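Local coordinates for protein alanine racemase (Corynebacterium glutamicum, PDB 2DY3) that belongs to the alanine racemase family, pairing a TIM-barrel-like domain with a second, beta-rich domain and carrying pyridoxal-5'-phosphate as a covalently bound cofactor, at residues H15-L20 with P47-H52; A31-N36 with A218-E223. One frame throughout, in Å; residues are numbered along the deposited sequence.

Interaction 1 (H15-L20 with P47-H52)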
loop_
_atom_site.group_PDB
_atom_site.type_symbol
_atom_site.label_atom_id
_atom_site.label_comp_id
_atom_site.label_asym_id
_atom_site.label_seq_id
_atom_site.Cartn_x
_atom_site.Cartn_y
_atom_site.Cartn_z
ATOM N N HIS B 15 -4.850 24.778 8.406
ATOM C CA HIS B 15 -6.205 25.239 8.694
ATOM C C HIS B 15 -6.878 24.282 9.669
ATOM O O HIS B 15 -7.402 24.696 10.706
ATOM C CB HIS B 15 -7.022 25.298 7.404
ATOM C CG HIS B 15 -8.489 25.475 7.629
ATOM N ND1 HIS B 15 -9.051 26.689 7.966
ATOM C CD2 HIS B 15 -9.508 24.583 7.605
ATOM C CE1 HIS B 15 -10.352 26.536 8.138
ATOM N NE2 HIS B 15 -10.655 25.268 7.925
ATOM N N ASN B 16 -6.860 22.998 9.321
ATOM C CA ASN B 16 -7.457 21.959 10.147
ATOM C C ASN B 16 -6.855 21.997 11.545
ATOM O O ASN B 16 -7.567 21.835 12.541
ATOM C CB ASN B 16 -7.211 20.583 9.514
ATOM C CG ASN B 16 -7.918 20.418 8.183
ATOM O OD1 ASN B 16 -7.537 19.577 7.364
ATOM N ND2 ASN B 16 -8.963 21.208 7.965
ATOM N N THR B 17 -5.544 22.214 11.613
ATOM C CA THR B 17 -4.855 22.274 12.898
ATOM C C THR B 17 -5.381 23.438 13.733
ATOM O O THR B 17 -5.620 23.291 14.931
ATOM C CB THR B 17 -3.335 22.426 12.713
ATOM O OG1 THR B 17 -2.825 21.282 12.014
ATOM C CG2 THR B 17 -2.642 22.530 14.068
ATOM N N ARG B 18 -5.565 24.593 13.095
ATOM C CA ARG B 18 -6.080 25.780 13.782
ATOM C C ARG B 18 -7.511 25.542 14.275
ATOM O O ARG B 18 -7.861 25.912 15.395
ATOM C CB ARG B 18 -6.056 26.994 12.848
ATOM C CG ARG B 18 -4.664 27.517 12.531
ATOM C CD ARG B 18 -4.704 28.632 11.488
ATOM N NE ARG B 18 -5.548 29.756 11.896
ATOM C CZ ARG B 18 -5.749 30.849 11.161
ATOM N NH1 ARG B 18 -5.166 30.975 9.974
ATOM N NH2 ARG B 18 -6.535 31.819 11.611
ATOM N N VAL B 19 -8.333 24.926 13.432
ATOM C CA VAL B 19 -9.719 24.640 13.795
ATOM C C VAL B 19 -9.805 23.657 14.962
ATOM O O VAL B 19 -10.706 23.747 15.800
ATOM C CB VAL B 19 -10.500 24.047 12.602
ATOM C CG1 VAL B 19 -11.843 23.515 13.073
ATOM C CG2 VAL B 19 -10.702 25.105 11.538
ATOM N N LEU B 20 -8.873 22.712 15.013
ATOM C CA LEU B 20 -8.877 21.738 16.094
ATOM C C LEU B 20 -8.334 22.375 17.371
ATOM O O LEU B 20 -8.798 22.073 18.473
ATOM C CB LEU B 20 -8.041 20.511 15.718
ATOM C CG LEU B 20 -8.563 19.675 14.547
ATOM C CD1 LEU B 20 -7.650 18.492 14.319
ATOM C CD2 LEU B 20 -9.977 19.194 14.841
ATOM N N PRO B 47 5.546 18.788 10.699
ATOM C CA PRO B 47 6.086 20.123 10.979
ATOM C C PRO B 47 5.027 21.215 10.828
ATOM O O PRO B 47 5.009 22.195 11.574
ATOM C CB PRO B 47 7.217 20.257 9.965
ATOM C CG PRO B 47 7.677 18.861 9.789
ATOM C CD PRO B 47 6.372 18.094 9.697
ATOM N N VAL B 48 4.134 21.047 9.865
ATOM C CA VAL B 48 3.090 22.036 9.665
ATOM C C VAL B 48 2.138 22.007 10.850
ATOM O O VAL B 48 1.745 23.051 11.379
ATOM C CB VAL B 48 2.312 21.767 8.367
ATOM C CG1 VAL B 48 1.074 22.643 8.319
ATOM C CG2 VAL B 48 3.212 22.045 7.161
ATOM N N ILE B 49 1.779 20.802 11.281
ATOM C CA ILE B 49 0.883 20.665 12.412
ATOM C C ILE B 49 1.531 21.239 13.664
ATOM O O ILE B 49 0.857 21.831 14.514
ATOM C CB ILE B 49 0.524 19.190 12.656
ATOM C CG1 ILE B 49 -0.371 18.690 11.522
ATOM C CG2 ILE B 49 -0.160 19.034 13.999
ATOM C CD1 ILE B 49 -0.813 17.261 11.667
ATOM N N ALA B 50 2.845 21.065 13.771
ATOM C CA ALA B 50 3.575 21.563 14.930
ATOM C C ALA B 50 3.574 23.087 14.945
ATOM O O ALA B 50 3.375 23.713 15.986
ATOM C CB ALA B 50 5.012 21.043 14.908
ATOM N N ALA B 51 3.792 23.671 13.773
ATOM C CA ALA B 51 3.844 25.120 13.625
ATOM C C ALA B 51 2.495 25.795 13.828
ATOM O O ALA B 51 2.413 27.021 13.837
ATOM C CB ALA B 51 4.409 25.477 12.251
ATOM N N HIS B 52 1.430 25.010 13.994
ATOM C CA HIS B 52 0.124 25.620 14.201
ATOM C C HIS B 52 -0.608 25.286 15.488
ATOM O O HIS B 52 -1.832 25.389 15.553
ATOM C CB HIS B 52 -0.787 25.368 12.995
ATOM C CG HIS B 52 -0.388 26.152 11.786
ATOM N ND1 HIS B 52 0.550 25.702 10.882
ATOM C CD2 HIS B 52 -0.715 27.407 11.393
ATOM C CE1 HIS B 52 0.785 26.646 9.987
ATOM N NE2 HIS B 52 0.032 27.690 10.275
#
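Helix 10-24 and segment 47-52 come closest at Thr17 and Ile49, whose CA atoms are only 6.0 Å apart, a spacing that a small beta-branched residue at the interface permits. Segment 47-52 starts in helix 42-50 and has turned out of it by His52, whose N bonds to Ile49 O over 3.3 Å, a short turn that brings His52 round to face the first helix.

Thr17 carries the contact with both its branches. Its methyl CG2, anti to the backbone N, lies 3.3 Å from His52 O and 3.6 Å from His52 CB, while OG1 rests 3.6 Å from Ile49 CG1. Although it faces an isoleucine, that hydroxyl is satisfied at home: it bonds to Ile13 O, one turn earlier in its own helix, so threonine can present a polar atom to a buried apolar neighbour. Helix 10-24 comes before the first barrel strand, 28-32, and helix 42-50 lies on the crossover from that strand to 56-59; the two pack side by side outside the TIM-barrel-like domain's parallel strands. Ile49 also touches Phe57 on strand 56-59, toward the barrel.

Toward the outer side, the imidazole of His52 is fixed by a nearly straight bond from ND1 to Val48 O (3.0 Å, N-H...O angle 167°), the acceptor lying in the ring plane. This holds CD2 beside the aliphatic part of Arg18, 4.1 Å from its CG. The guanidinium plane runs within 10° of the imidazole plane, but NH1 of Arg18 and NE2 of His52 stay 6.2 Å apart, leaving hydrocarbon to make the contact while the arginine's charged end remains at the exposed surface.

Interaction 2 (A31-N36 with A218-E223). With PLP (pyridoxal-5'-phosphate), chain F.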
loop_
_atom_site.group_PDB
_atom_site.type_symbol
_atom_site.label_atom_id
_atom_site.label_comp_id
_atom_site.label_asym_id
_atom_site.label_seq_id
_atom_site.Cartn_x
_atom_site.Cartn_y
_atom_site.Cartn_z
ATOM N N ALA B 31 -1.580 15.469 18.107
ATOM C CA ALA B 31 -1.899 15.135 16.724
ATOM C C ALA B 31 -1.483 13.703 16.403
ATOM O O ALA B 31 -0.304 13.357 16.488
ATOM C CB ALA B 31 -1.196 16.108 15.775
ATOM N N VAL B 32 -2.446 12.868 16.031
ATOM C CA VAL B 32 -2.117 11.486 15.701
ATOM C C VAL B 32 -1.660 11.409 14.251
ATOM O O VAL B 32 -2.456 11.571 13.328
ATOM C CB VAL B 32 -3.324 10.544 15.926
ATOM C CG1 VAL B 32 -2.964 9.123 15.501
ATOM C CG2 VAL B 32 -3.720 10.566 17.391
ATOM N N VAL B 33 -0.369 11.157 14.056
ATOM C CA VAL B 33 0.185 11.081 12.712
ATOM C C VAL B 33 0.838 9.755 12.364
ATOM O O VAL B 33 1.802 9.710 11.600
ATOM C CB VAL B 33 1.194 12.225 12.462
ATOM C CG1 VAL B 33 0.495 13.556 12.628
ATOM C CG2 VAL B 33 2.380 12.115 13.418
ATOM N N LYS B 34 0.297 8.674 12.919
ATOM C CA LYS B 34 0.796 7.329 12.642
ATOM C C LYS B 34 0.549 7.005 11.154
ATOM O O LYS B 34 -0.127 7.760 10.443
ATOM C CB LYS B 34 0.053 6.314 13.521
ATOM C CG LYS B 34 -1.424 6.167 13.153
ATOM C CD LYS B 34 -2.302 5.677 14.310
ATOM C CE LYS B 34 -3.651 5.284 13.740
ATOM N NZ LYS B 34 -4.835 5.044 14.619
ATOM N N ALA B 35 1.095 5.887 10.686
ATOM C CA ALA B 35 0.920 5.470 9.293
ATOM C C ALA B 35 1.381 6.550 8.313
ATOM O O ALA B 35 0.756 6.774 7.275
ATOM C CB ALA B 35 -0.543 5.128 9.042
ATOM N N ASN B 36 2.482 7.213 8.649
ATOM C CA ASN B 36 3.030 8.273 7.812
ATOM C C ASN B 36 2.003 9.381 7.619
ATOM O O ASN B 36 1.725 9.805 6.497
ATOM C CB ASN B 36 3.467 7.709 6.455
ATOM C CG ASN B 36 4.267 8.707 5.639
ATOM O OD1 ASN B 36 4.843 9.650 6.181
ATOM N ND2 ASN B 36 4.320 8.496 4.332
ATOM N N ALA B 218 -9.347 14.122 11.670
ATOM C CA ALA B 218 -9.722 15.519 11.463
ATOM C C ALA B 218 -8.608 16.438 10.942
ATOM O O ALA B 218 -8.888 17.410 10.235
ATOM C CB ALA B 218 -10.311 16.100 12.758
ATOM N N PHE B 219 -7.356 16.150 11.286
ATOM C CA PHE B 219 -6.246 16.988 10.824
ATOM C C PHE B 219 -6.110 16.938 9.306
ATOM O O PHE B 219 -5.600 17.877 8.677
ATOM C CB PHE B 219 -4.913 16.539 11.446
ATOM C CG PHE B 219 -4.721 16.977 12.872
ATOM C CD1 PHE B 219 -5.181 16.203 13.924
ATOM C CD2 PHE B 219 -4.083 18.173 13.158
ATOM C CE1 PHE B 219 -5.008 16.616 15.237
ATOM C CE2 PHE B 219 -3.906 18.590 14.464
ATOM C CZ PHE B 219 -4.368 17.811 15.504
ATOM N N TYR B 220 -6.570 15.836 8.725
ATOM C CA TYR B 220 -6.484 15.635 7.285
ATOM C C TYR B 220 -7.743 16.132 6.576
ATOM O O TYR B 220 -7.914 15.926 5.374
ATOM C CB TYR B 220 -6.229 14.151 7.010
ATOM C CG TYR B 220 -5.076 13.630 7.842
ATOM C CD1 TYR B 220 -3.778 14.073 7.615
ATOM C CD2 TYR B 220 -5.298 12.774 8.917
ATOM C CE1 TYR B 220 -2.736 13.686 8.435
ATOM C CE2 TYR B 220 -4.256 12.386 9.745
ATOM C CZ TYR B 220 -2.978 12.845 9.496
ATOM O OH TYR B 220 -1.937 12.461 10.312
ATOM N N GLY B 221 -8.621 16.772 7.341
ATOM C CA GLY B 221 -9.836 17.340 6.784
ATOM C C GLY B 221 -11.004 16.417 6.496
ATOM O O GLY B 221 -11.871 16.762 5.692
ATOM N N LEU B 222 -11.054 15.262 7.148
ATOM C CA LEU B 222 -12.147 14.324 6.915
ATOM C C LEU B 222 -13.056 14.223 8.141
ATOM O O LEU B 222 -12.580 14.253 9.269
ATOM C CB LEU B 222 -11.581 12.947 6.561
ATOM C CG LEU B 222 -10.572 12.880 5.407
ATOM C CD1 LEU B 222 -9.960 11.480 5.337
ATOM C CD2 LEU B 222 -11.258 13.232 4.096
ATOM N N GLU B 223 -14.361 14.112 7.908
ATOM C CA GLU B 223 -15.347 14.014 8.985
ATOM C C GLU B 223 -15.580 12.566 9.405
ATOM O O GLU B 223 -15.858 11.698 8.575
ATOM C CB GLU B 223 -16.679 14.633 8.551
ATOM C CG GLU B 223 -16.665 16.154 8.373
ATOM C CD GLU B 223 -16.458 16.904 9.683
ATOM O OE1 GLU B 223 -16.706 16.312 10.753
ATOM O OE2 GLU B 223 -16.059 18.088 9.643
HETATM N N1 PLP F . -5.605 7.175 19.379
HETATM C C2 PLP F . -5.124 5.893 19.097
HETATM C C2A PLP F . -4.642 5.010 20.236
HETATM C C3 PLP F . -5.108 5.450 17.752
HETATM O O3 PLP F . -4.645 4.186 17.451
HETATM C C4 PLP F . -5.573 6.318 16.716
HETATM C C4A PLP F . -5.614 5.875 15.230
HETATM C C5 PLP F . -6.071 7.621 17.065
HETATM C C6 PLP F . -6.072 8.025 18.390
HETATM C C5A PLP F . -6.604 8.584 16.048
HETATM O O4P PLP F . -7.977 8.334 15.781
HETATM P P PLP F . -8.914 9.154 14.741
HETATM O O1P PLP F . -8.271 9.153 13.432
HETATM O O2P PLP F . -10.150 8.372 14.776
HETATM O O3P PLP F . -8.997 10.501 15.345
#
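Tyr220 OH donates a hydrogen bond to Val32 O over 3.2 Å, just two residues before Lys34, which is joined through NZ to C4A of pyridoxal-5'-phosphate by a 1.3 Å bond consistent with an internal aldimine. The hydroxyl lies 17° out of the carbonyl plane, and the C=O...OH angle is 130°. Val33 adds its methyl CG1, 3.5 Å from the same OH, crossing the tyrosine at about a right angle; tyrosine suits this place because its ring spans the gap and delivers a donor to a strand-end carbonyl. Stacking with Tyr38 and His40 further confines that ring.

The lysine follows the end of strand 28-32 in the TIM-barrel-like domain, as in other fold-type III enzymes using this cofactor. Its chain is extended beyond CG and carries NZ to the cofactor, while Val32 turns its two methyls to the pyridoxal, CG2 coming 3.6 Å from C6.

Deeper along the strand, Ala31 sets CB over one face of Phe219 in a CH-pi contact, 3.9 Å from the ring centroid and 23° off its normal. A methyl is small enough to let the flat ring lie close against the strand.

From the N terminus the chain runs through helix 10-24, strand 28-32 and the turn bearing Lys34 into helix 42-50, where 47-52 returns to 15-20 and interaction 1 closes a loop of 26 intervening residues. Interaction 2 starts inside that loop, at 31-36, and closes only at 218-223, after the last strand of the parallel sheet, 212-213; the two contacts therefore cross rather than nest. The centres of interactions 1 and 2 are about 11 Å apart. Phe219 bridges them, touching Thr17, Leu20 and Ile49, with Leu20 CD1 coming 3.4 Å from its CE1. Together they tie the outer helices, the first barrel strand and the segment after strand 212-213 near the cofactor.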